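Local coordinates for protein mannonate dehydratase (PDB 3BDK) that probably catalyses the dehydration of D-mannonate to 2-dehydro-3-deoxy-D-gluconate, with iron(II) or manganese(II) as cofactor, in pentose and glucuronate interconversion, at residues W131-L136 against F297-H302; L147-S152 against P223-F228. One frame throughout, in Å; residues are numbered along the deposited sequence.

Contact 1 of 2, residues W131-L136 against F297-H302. With DNO (D-mannose), chain C.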
ATOM      1  N   TRP A 131     -16.322 -20.730  -4.382  1.00 38.52           N
ATOM      2  CA  TRP A 131     -15.694 -20.495  -3.095  1.00 38.08           C
ATOM      3  C   TRP A 131     -16.767 -20.687  -2.032  1.00 37.70           C
ATOM      4  O   TRP A 131     -17.963 -20.723  -2.335  1.00 37.06           O
ATOM      5  CB  TRP A 131     -15.094 -19.084  -3.022  1.00 38.31           C
ATOM      6  CG  TRP A 131     -16.076 -18.001  -3.357  1.00 38.90           C
ATOM      7  CD1 TRP A 131     -16.320 -17.474  -4.584  1.00 38.77           C
ATOM      8  CD2 TRP A 131     -16.968 -17.333  -2.453  1.00 40.11           C
ATOM      9  NE1 TRP A 131     -17.297 -16.510  -4.508  1.00 37.99           N
ATOM     10  CE2 TRP A 131     -17.718 -16.406  -3.214  1.00 39.20           C
ATOM     11  CE3 TRP A 131     -17.207 -17.427  -1.074  1.00 40.14           C
ATOM     12  CZ2 TRP A 131     -18.685 -15.566  -2.643  1.00 40.26           C
ATOM     13  CZ3 TRP A 131     -18.184 -16.588  -0.505  1.00 39.00           C
ATOM     14  CH2 TRP A 131     -18.903 -15.675  -1.291  1.00 39.17           C
ATOM     15  N   THR A 132     -16.336 -20.801  -0.786  1.00 37.34           N
ATOM     16  CA  THR A 132     -17.249 -20.965   0.322  1.00 37.02           C
ATOM     17  C   THR A 132     -16.661 -20.214   1.502  1.00 36.82           C
ATOM     18  O   THR A 132     -15.492 -20.405   1.855  1.00 36.85           O
ATOM     19  CB  THR A 132     -17.385 -22.451   0.651  1.00 37.05           C
ATOM     20  OG1 THR A 132     -17.949 -23.130  -0.475  1.00 38.21           O
ATOM     21  CG2 THR A 132     -18.259 -22.691   1.885  1.00 38.24           C
ATOM     22  N   ARG A 133     -17.462 -19.343   2.096  1.00 36.08           N
ATOM     23  CA  ARG A 133     -17.084 -18.707   3.334  1.00 36.02           C
ATOM     24  C   ARG A 133     -18.214 -18.944   4.317  1.00 36.47           C
ATOM     25  O   ARG A 133     -19.354 -19.139   3.905  1.00 36.74           O
ATOM     26  CB  ARG A 133     -16.844 -17.210   3.137  1.00 35.60           C
ATOM     27  CG  ARG A 133     -15.675 -16.848   2.209  1.00 35.27           C
ATOM     28  CD  ARG A 133     -14.331 -17.449   2.689  1.00 34.28           C
ATOM     29  NE  ARG A 133     -13.219 -17.002   1.861  1.00 34.01           N
ATOM     30  CZ  ARG A 133     -12.675 -17.704   0.867  1.00 34.99           C
ATOM     31  NH1 ARG A 133     -13.124 -18.922   0.572  1.00 32.68           N
ATOM     32  NH2 ARG A 133     -11.673 -17.182   0.166  1.00 34.45           N
ATOM     33  N   SER A 134     -17.895 -18.950   5.611  1.00 36.54           N
ATOM     34  CA  SER A 134     -18.892 -19.085   6.655  1.00 36.36           C
ATOM     35  C   SER A 134     -19.371 -17.700   7.073  1.00 36.42           C
ATOM     36  O   SER A 134     -20.440 -17.552   7.673  1.00 36.44           O
ATOM     37  CB  SER A 134     -18.285 -19.796   7.866  1.00 36.13           C
ATOM     38  OG  SER A 134     -18.003 -18.869   8.910  1.00 37.39           O
ATOM     39  N   ASP A 135     -18.569 -16.680   6.772  1.00 36.51           N
ATOM     40  CA  ASP A 135     -18.780 -15.352   7.356  1.00 36.00           C
ATOM     41  C   ASP A 135     -18.075 -14.275   6.551  1.00 35.67           C
ATOM     42  O   ASP A 135     -16.852 -14.322   6.381  1.00 35.78           O
ATOM     43  CB  ASP A 135     -18.293 -15.352   8.816  1.00 36.19           C
ATOM     44  CG  ASP A 135     -18.673 -14.081   9.576  1.00 36.04           C
ATOM     45  OD1 ASP A 135     -19.230 -13.129   8.984  1.00 34.43           O
ATOM     46  OD2 ASP A 135     -18.384 -14.033  10.788  1.00 36.45           O
ATOM     47  N   LEU A 136     -18.859 -13.288   6.111  1.00 35.38           N
ATOM     48  CA  LEU A 136     -18.432 -12.282   5.150  1.00 34.95           C
ATOM     49  C   LEU A 136     -18.179 -10.918   5.769  1.00 34.90           C
ATOM     50  O   LEU A 136     -18.030  -9.914   5.053  1.00 34.68           O
ATOM     51  CB  LEU A 136     -19.455 -12.148   4.019  1.00 35.00           C
ATOM     52  CG  LEU A 136     -19.970 -13.419   3.328  1.00 35.03           C
ATOM     53  CD1 LEU A 136     -21.009 -13.028   2.297  1.00 36.29           C
ATOM     54  CD2 LEU A 136     -18.870 -14.220   2.676  1.00 32.14           C
ATOM     55  N   PHE A 297      -9.853 -20.969   8.216  1.00 32.96           N
ATOM     56  CA  PHE A 297      -8.978 -19.885   7.790  1.00 31.97           C
ATOM     57  C   PHE A 297      -9.700 -18.561   7.697  1.00 31.41           C
ATOM     58  O   PHE A 297     -10.931 -18.512   7.596  1.00 30.58           O
ATOM     59  CB  PHE A 297      -8.319 -20.210   6.444  1.00 32.13           C
ATOM     60  CG  PHE A 297      -9.283 -20.318   5.303  1.00 32.49           C
ATOM     61  CD1 PHE A 297      -9.866 -21.528   4.984  1.00 32.54           C
ATOM     62  CD2 PHE A 297      -9.590 -19.214   4.526  1.00 34.17           C
ATOM     63  CE1 PHE A 297     -10.763 -21.637   3.917  1.00 32.09           C
ATOM     64  CE2 PHE A 297     -10.501 -19.315   3.460  1.00 34.32           C
ATOM     65  CZ  PHE A 297     -11.080 -20.541   3.160  1.00 31.95           C
ATOM     66  N   GLN A 298      -8.907 -17.493   7.719  1.00 30.62           N
ATOM     67  CA  GLN A 298      -9.412 -16.145   7.639  1.00 29.68           C
ATOM     68  C   GLN A 298      -8.494 -15.275   6.805  1.00 29.72           C
ATOM     69  O   GLN A 298      -7.268 -15.260   7.015  1.00 29.98           O
ATOM     70  CB  GLN A 298      -9.563 -15.531   9.022  1.00 29.54           C
ATOM     71  CG  GLN A 298     -10.072 -14.084   8.914  1.00 28.82           C
ATOM     72  CD  GLN A 298     -10.655 -13.509  10.170  1.00 27.18           C
ATOM     73  OE1 GLN A 298     -11.090 -12.373  10.158  1.00 30.22           O
ATOM     74  NE2 GLN A 298     -10.669 -14.268  11.256  1.00 27.33           N
ATOM     75  N   GLU A 299      -9.092 -14.548   5.863  1.00 28.79           N
ATOM     76  CA  GLU A 299      -8.370 -13.599   5.035  1.00 28.45           C
ATOM     77  C   GLU A 299      -7.886 -12.425   5.888  1.00 27.93           C
ATOM     78  O   GLU A 299      -8.598 -11.969   6.784  1.00 27.11           O
ATOM     79  CB  GLU A 299      -9.262 -13.110   3.901  1.00 27.87           C
ATOM     80  CG  GLU A 299      -9.636 -14.224   2.944  1.00 29.93           C
ATOM     81  CD  GLU A 299     -10.459 -13.785   1.730  1.00 30.13           C
ATOM     82  OE1 GLU A 299     -10.344 -12.612   1.282  1.00 29.71           O
ATOM     83  OE2 GLU A 299     -11.212 -14.652   1.223  1.00 32.59           O
ATOM     84  N   THR A 300      -6.678 -11.951   5.597  1.00 27.33           N
ATOM     85  CA  THR A 300      -6.074 -10.874   6.362  1.00 27.32           C
ATOM     86  C   THR A 300      -5.624  -9.745   5.458  1.00 27.35           C
ATOM     87  O   THR A 300      -5.898  -9.741   4.267  1.00 28.41           O
ATOM     88  CB  THR A 300      -4.840 -11.363   7.188  1.00 27.44           C
ATOM     89  OG1 THR A 300      -3.799 -11.787   6.302  1.00 25.87           O
ATOM     90  CG2 THR A 300      -5.217 -12.497   8.127  1.00 25.31           C
ATOM     91  N   ALA A 301      -4.939  -8.779   6.043  1.00 27.33           N
ATOM     92  CA  ALA A 301      -4.259  -7.722   5.299  1.00 26.28           C
ATOM     93  C   ALA A 301      -3.153  -8.377   4.500  1.00 25.88           C
ATOM     94  O   ALA A 301      -2.675  -9.442   4.870  1.00 25.35           O
ATOM     95  CB  ALA A 301      -3.673  -6.714   6.274  1.00 25.79           C
ATOM     96  N   HIS A 302      -2.724  -7.742   3.415  1.00 25.79           N
ATOM     97  CA  HIS A 302      -1.748  -8.383   2.554  1.00 25.75           C
ATOM     98  C   HIS A 302      -0.395  -8.517   3.245  1.00 25.99           C
ATOM     99  O   HIS A 302       0.294  -9.479   3.044  1.00 26.53           O
ATOM    100  CB  HIS A 302      -1.652  -7.657   1.217  1.00 25.76           C
ATOM    101  CG  HIS A 302      -2.937  -7.674   0.436  1.00 26.06           C
ATOM    102  ND1 HIS A 302      -3.933  -6.739   0.622  1.00 23.43           N
ATOM    103  CD2 HIS A 302      -3.395  -8.528  -0.512  1.00 26.17           C
ATOM    104  CE1 HIS A 302      -4.942  -7.012  -0.185  1.00 25.36           C
ATOM    105  NE2 HIS A 302      -4.642  -8.087  -0.886  1.00 26.13           N
TER
HETATM  106  C1  DNO C 387     -13.265 -16.153  -5.057  1.00 76.00           C
HETATM  107  C2  DNO C 387     -12.926 -14.923  -5.916  1.00 76.10           C
HETATM  108  C3  DNO C 387     -14.117 -14.355  -6.750  1.00 76.65           C
HETATM  109  C4  DNO C 387     -14.919 -15.253  -7.747  1.00 77.21           C
HETATM  110  C5  DNO C 387     -14.164 -16.310  -8.608  1.00 77.64           C
HETATM  111  C6  DNO C 387     -14.921 -16.542  -9.921  1.00 77.45           C
HETATM  112  O1  DNO C 387     -12.470 -16.561  -4.208  1.00 74.57           O
HETATM  113  O2  DNO C 387     -11.776 -15.190  -6.739  1.00 75.96           O
HETATM  114  O3  DNO C 387     -13.645 -13.235  -7.493  1.00 77.21           O
HETATM  115  O4  DNO C 387     -16.027 -15.851  -7.062  1.00 76.63           O
HETATM  116  O5  DNO C 387     -12.816 -15.934  -8.932  1.00 77.91           O
HETATM  117  O6  DNO C 387     -15.753 -17.698  -9.792  1.00 76.74           O

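Contact 2 of 2, residues L147-S152 against P223-F228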
ATOM      1  N   LEU A 147     -13.305 -11.825   5.122  1.00 29.42           N
ATOM      2  CA  LEU A 147     -13.976 -13.093   4.869  1.00 29.97           C
ATOM      3  C   LEU A 147     -13.285 -14.203   5.644  1.00 30.46           C
ATOM      4  O   LEU A 147     -12.057 -14.257   5.725  1.00 29.85           O
ATOM      5  CB  LEU A 147     -13.950 -13.437   3.380  1.00 29.79           C
ATOM      6  CG  LEU A 147     -14.182 -12.355   2.337  1.00 29.72           C
ATOM      7  CD1 LEU A 147     -14.105 -12.982   0.965  1.00 31.19           C
ATOM      8  CD2 LEU A 147     -15.545 -11.732   2.522  1.00 29.08           C
ATOM      9  N   ALA A 148     -14.080 -15.101   6.203  1.00 31.13           N
ATOM     10  CA  ALA A 148     -13.522 -16.200   6.930  1.00 31.91           C
ATOM     11  C   ALA A 148     -14.333 -17.430   6.611  1.00 33.25           C
ATOM     12  O   ALA A 148     -15.549 -17.353   6.406  1.00 33.81           O
ATOM     13  CB  ALA A 148     -13.529 -15.909   8.421  1.00 31.01           C
ATOM     14  N   PHE A 149     -13.627 -18.553   6.523  1.00 34.36           N
ATOM     15  CA  PHE A 149     -14.206 -19.877   6.497  1.00 35.03           C
ATOM     16  C   PHE A 149     -13.866 -20.549   7.818  1.00 35.59           C
ATOM     17  O   PHE A 149     -12.716 -20.923   8.048  1.00 35.57           O
ATOM     18  CB  PHE A 149     -13.593 -20.674   5.349  1.00 34.78           C
ATOM     19  CG  PHE A 149     -14.090 -22.083   5.249  1.00 35.83           C
ATOM     20  CD1 PHE A 149     -15.277 -22.370   4.576  1.00 37.22           C
ATOM     21  CD2 PHE A 149     -13.374 -23.128   5.811  1.00 37.38           C
ATOM     22  CE1 PHE A 149     -15.740 -23.671   4.470  1.00 36.82           C
ATOM     23  CE2 PHE A 149     -13.837 -24.436   5.721  1.00 37.97           C
ATOM     24  CZ  PHE A 149     -15.023 -24.706   5.045  1.00 36.48           C
ATOM     25  N   LEU A 150     -14.853 -20.701   8.690  1.00 36.90           N
ATOM     26  CA  LEU A 150     -14.631 -21.385   9.956  1.00 38.39           C
ATOM     27  C   LEU A 150     -15.356 -22.716   9.936  1.00 39.25           C
ATOM     28  O   LEU A 150     -16.592 -22.779   9.998  1.00 39.67           O
ATOM     29  CB  LEU A 150     -15.101 -20.540  11.140  1.00 38.46           C
ATOM     30  CG  LEU A 150     -14.319 -19.325  11.643  1.00 39.37           C
ATOM     31  CD1 LEU A 150     -14.149 -18.271  10.565  1.00 40.05           C
ATOM     32  CD2 LEU A 150     -15.013 -18.691  12.876  1.00 38.71           C
ATOM     33  N   LYS A 151     -14.576 -23.783   9.852  1.00 40.33           N
ATOM     34  CA  LYS A 151     -15.115 -25.126   9.725  1.00 40.88           C
ATOM     35  C   LYS A 151     -16.289 -25.383  10.670  1.00 42.22           C
ATOM     36  O   LYS A 151     -17.412 -25.624  10.221  1.00 42.49           O
ATOM     37  CB  LYS A 151     -14.019 -26.161   9.931  1.00 39.95           C
ATOM     38  CG  LYS A 151     -13.186 -26.412   8.701  1.00 37.85           C
ATOM     39  CD  LYS A 151     -12.105 -27.412   8.996  1.00 33.33           C
ATOM     40  CE  LYS A 151     -11.041 -27.393   7.946  1.00 30.97           C
ATOM     41  NZ  LYS A 151      -9.980 -28.328   8.346  1.00 29.53           N
ATOM     42  N   SER A 152     -16.042 -25.292  11.970  1.00 43.57           N
ATOM     43  CA  SER A 152     -17.028 -25.734  12.943  1.00 44.74           C
ATOM     44  C   SER A 152     -18.372 -25.047  12.764  1.00 45.83           C
ATOM     45  O   SER A 152     -19.398 -25.585  13.157  1.00 46.78           O
ATOM     46  CB  SER A 152     -16.506 -25.579  14.369  1.00 44.48           C
ATOM     47  OG  SER A 152     -15.359 -26.394  14.552  1.00 43.97           O
ATOM     48  N   PRO A 223     -12.072 -23.332  -0.682  1.00 31.73           N
ATOM     49  CA  PRO A 223     -10.748 -23.772  -0.233  1.00 31.31           C
ATOM     50  C   PRO A 223     -10.340 -25.090  -0.882  1.00 31.11           C
ATOM     51  O   PRO A 223     -11.107 -25.659  -1.657  1.00 31.75           O
ATOM     52  CB  PRO A 223     -10.941 -23.965   1.272  1.00 31.32           C
ATOM     53  CG  PRO A 223     -12.384 -24.293   1.421  1.00 31.52           C
ATOM     54  CD  PRO A 223     -13.097 -23.500   0.363  1.00 30.92           C
ATOM     55  N   PRO A 224      -9.139 -25.565  -0.565  1.00 30.55           N
ATOM     56  CA  PRO A 224      -8.512 -26.647  -1.328  1.00 30.43           C
ATOM     57  C   PRO A 224      -8.703 -28.002  -0.653  1.00 30.50           C
ATOM     58  O   PRO A 224      -7.772 -28.806  -0.612  1.00 30.41           O
ATOM     59  CB  PRO A 224      -7.031 -26.261  -1.322  1.00 30.21           C
ATOM     60  CG  PRO A 224      -6.860 -25.474  -0.072  1.00 29.58           C
ATOM     61  CD  PRO A 224      -8.144 -24.718   0.117  1.00 30.29           C
ATOM     62  N   TYR A 225      -9.901 -28.244  -0.131  1.00 30.25           N
ATOM     63  CA  TYR A 225     -10.271 -29.569   0.353  1.00 29.88           C
ATOM     64  C   TYR A 225     -11.777 -29.788   0.260  1.00 30.50           C
ATOM     65  O   TYR A 225     -12.541 -28.843   0.061  1.00 30.45           O
ATOM     66  CB  TYR A 225      -9.800 -29.763   1.796  1.00 28.61           C
ATOM     67  CG  TYR A 225     -10.015 -28.554   2.678  1.00 27.53           C
ATOM     68  CD1 TYR A 225     -11.284 -28.211   3.123  1.00 26.78           C
ATOM     69  CD2 TYR A 225      -8.947 -27.756   3.067  1.00 25.77           C
ATOM     70  CE1 TYR A 225     -11.486 -27.107   3.929  1.00 26.96           C
ATOM     71  CE2 TYR A 225      -9.138 -26.650   3.874  1.00 26.20           C
ATOM     72  CZ  TYR A 225     -10.409 -26.330   4.302  1.00 27.44           C
ATOM     73  OH  TYR A 225     -10.605 -25.230   5.104  1.00 27.20           O
ATOM     74  N   GLY A 226     -12.198 -31.041   0.404  1.00 31.34           N
ATOM     75  CA  GLY A 226     -13.608 -31.396   0.271  1.00 31.01           C
ATOM     76  C   GLY A 226     -14.450 -30.670   1.291  1.00 31.72           C
ATOM     77  O   GLY A 226     -14.132 -30.683   2.476  1.00 32.14           O
ATOM     78  N   ILE A 227     -15.498 -29.996   0.831  1.00 32.15           N
ATOM     79  CA  ILE A 227     -16.560 -29.509   1.718  1.00 32.92           C
ATOM     80  C   ILE A 227     -17.832 -30.252   1.388  1.00 32.54           C
ATOM     81  O   ILE A 227     -18.034 -30.650   0.241  1.00 32.75           O
ATOM     82  CB  ILE A 227     -16.861 -28.005   1.552  1.00 32.64           C
ATOM     83  CG1 ILE A 227     -17.163 -27.675   0.077  1.00 34.43           C
ATOM     84  CG2 ILE A 227     -15.745 -27.166   2.175  1.00 34.82           C
ATOM     85  CD1 ILE A 227     -17.081 -26.161  -0.338  1.00 34.33           C
ATOM     86  N   PHE A 228     -18.691 -30.438   2.389  1.00 32.39           N
ATOM     87  CA  PHE A 228     -20.030 -30.940   2.144  1.00 31.96           C
ATOM     88  C   PHE A 228     -19.995 -32.215   1.289  1.00 31.99           C
ATOM     89  O   PHE A 228     -20.864 -32.423   0.415  1.00 31.82           O
ATOM     90  CB  PHE A 228     -20.839 -29.873   1.396  1.00 31.86           C
ATOM     91  CG  PHE A 228     -20.970 -28.577   2.128  1.00 31.12           C
ATOM     92  CD1 PHE A 228     -21.326 -28.553   3.477  1.00 31.94           C
ATOM     93  CD2 PHE A 228     -20.811 -27.379   1.450  1.00 30.09           C
ATOM     94  CE1 PHE A 228     -21.490 -27.367   4.144  1.00 30.78           C
ATOM     95  CE2 PHE A 228     -20.976 -26.180   2.094  1.00 30.10           C
ATOM     96  CZ  PHE A 228     -21.308 -26.157   3.441  1.00 32.38           C
TER

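Contact 1 of 2, residues W131-L136 against F297-H302
Arg133 lays one face of its guanidinium over the rim of the Phe297 ring, with Phe297 CE2 3.7 Å from Arg133 CZ and above the middle of the group. The planes stand 79° apart, so the phenyl edge is turned to the cation. The same guanidinium meets Glu299 edge-on: Arg133 NH2 gives a salt-bridging hydrogen bond of 2.8 Å to Glu299 OE2, and Arg133 NE adds a more bent one of 3.2 Å to that oxygen. Both nitrogens thus grip a single carboxylate atom, from opposite faces of the carboxylate plane. The arginine chain bends at chi2 (-58°), which brings the head back toward its own backbone, where Arg133 NH1 donates almost straight to Thr132 O at 3.1 Å. A second salt bridge, to Asp222 of the sugar pocket, also uses NH1; together these bonds fix the rotation of the guanidinium. On the pocket side Trp131 NE1 lies 2.9 Å from O4 of the bound D-mannose, near the indole plane. The Arg133 side chain is about 7 Å from the manganese ion, and a buried arginine bonded to two acids, one lining the sugar pocket, is consistent with a second-shell residue of the active site in a xylose isomerase-like TIM barrel.

Contact 2 of 2, residues L147-S152 against P223-F228
The strand residues 147-150 pass a loop, 223-228, that has no regular structure, and the two backbones stay well apart: Phe149 and Pro223 are 8.5 Å from CA to CA, Lys151 and Ile227 9.2 Å. A cis peptide bond precedes Pro223, and the contact is made by side chains alone. Phe149 points at the loop; with CG anti to the backbone N (chi1 178°), its ring is carried out from the strand until the far rim reaches both Tyr225 and Ile227. Phe149 CE2 lies 3.4 Å from Tyr225 OH and close to the plane of the tyrosine ring, at its edge, while Phe149 CE2 and Tyr225 CE1 are 4.0 Å apart. Farther round the phenyl rim, Phe149 CZ touches the Ile227 CG2 methyl at 3.8 Å. Within the loop, Pro223 CB packs over one face of the Tyr225 ring, offset toward its rim. Lys151, extended beyond CG, runs out past the hydroxyl end of the tyrosine, Lys151 CE coming within 3.6 Å of Tyr225 OH. Its ammonium then sits over the ring face as a cation-pi pair, Lys151 NZ being 4.9 Å from the ring centroid and 25° off the normal. The ammonium is also hydrogen-bonded to Ala294 O, so the tyrosine is a second partner for it. Phe297 of strand 296-299 continues the aromatic group, its ring meeting that of Phe149 and its side chain touching both Pro223 and Tyr225. This aromatic and aliphatic packing, with a lysine at its partly exposed margin, joins the antiparallel sheet to the loop that follows strand 215-218 of the TIM barrel.

In the fold
Strand 145-150 lies between strands 135-139 and 296-299 in the antiparallel sheet, so contact 2 draws on the strand that separates the two sides of contact 1. Their centres are 9 Å apart, and they join directly: Phe297 N probably hydrogen-bonds to Phe149 O, 2.9 Å away, and Asp135 O likewise to Ala148 N. Thr132 also packs against Ile227. Contact 1 is fully buried and chiefly ionic, close to sugar and metal. Contact 2 is partly buried and mostly apolar, with its lysine toward the outside and the Phe149 side chain about 10 Å from the sugar. Asp222 joins the two, being a salt-bridge partner in one and the residue before segment 223-228 in the other.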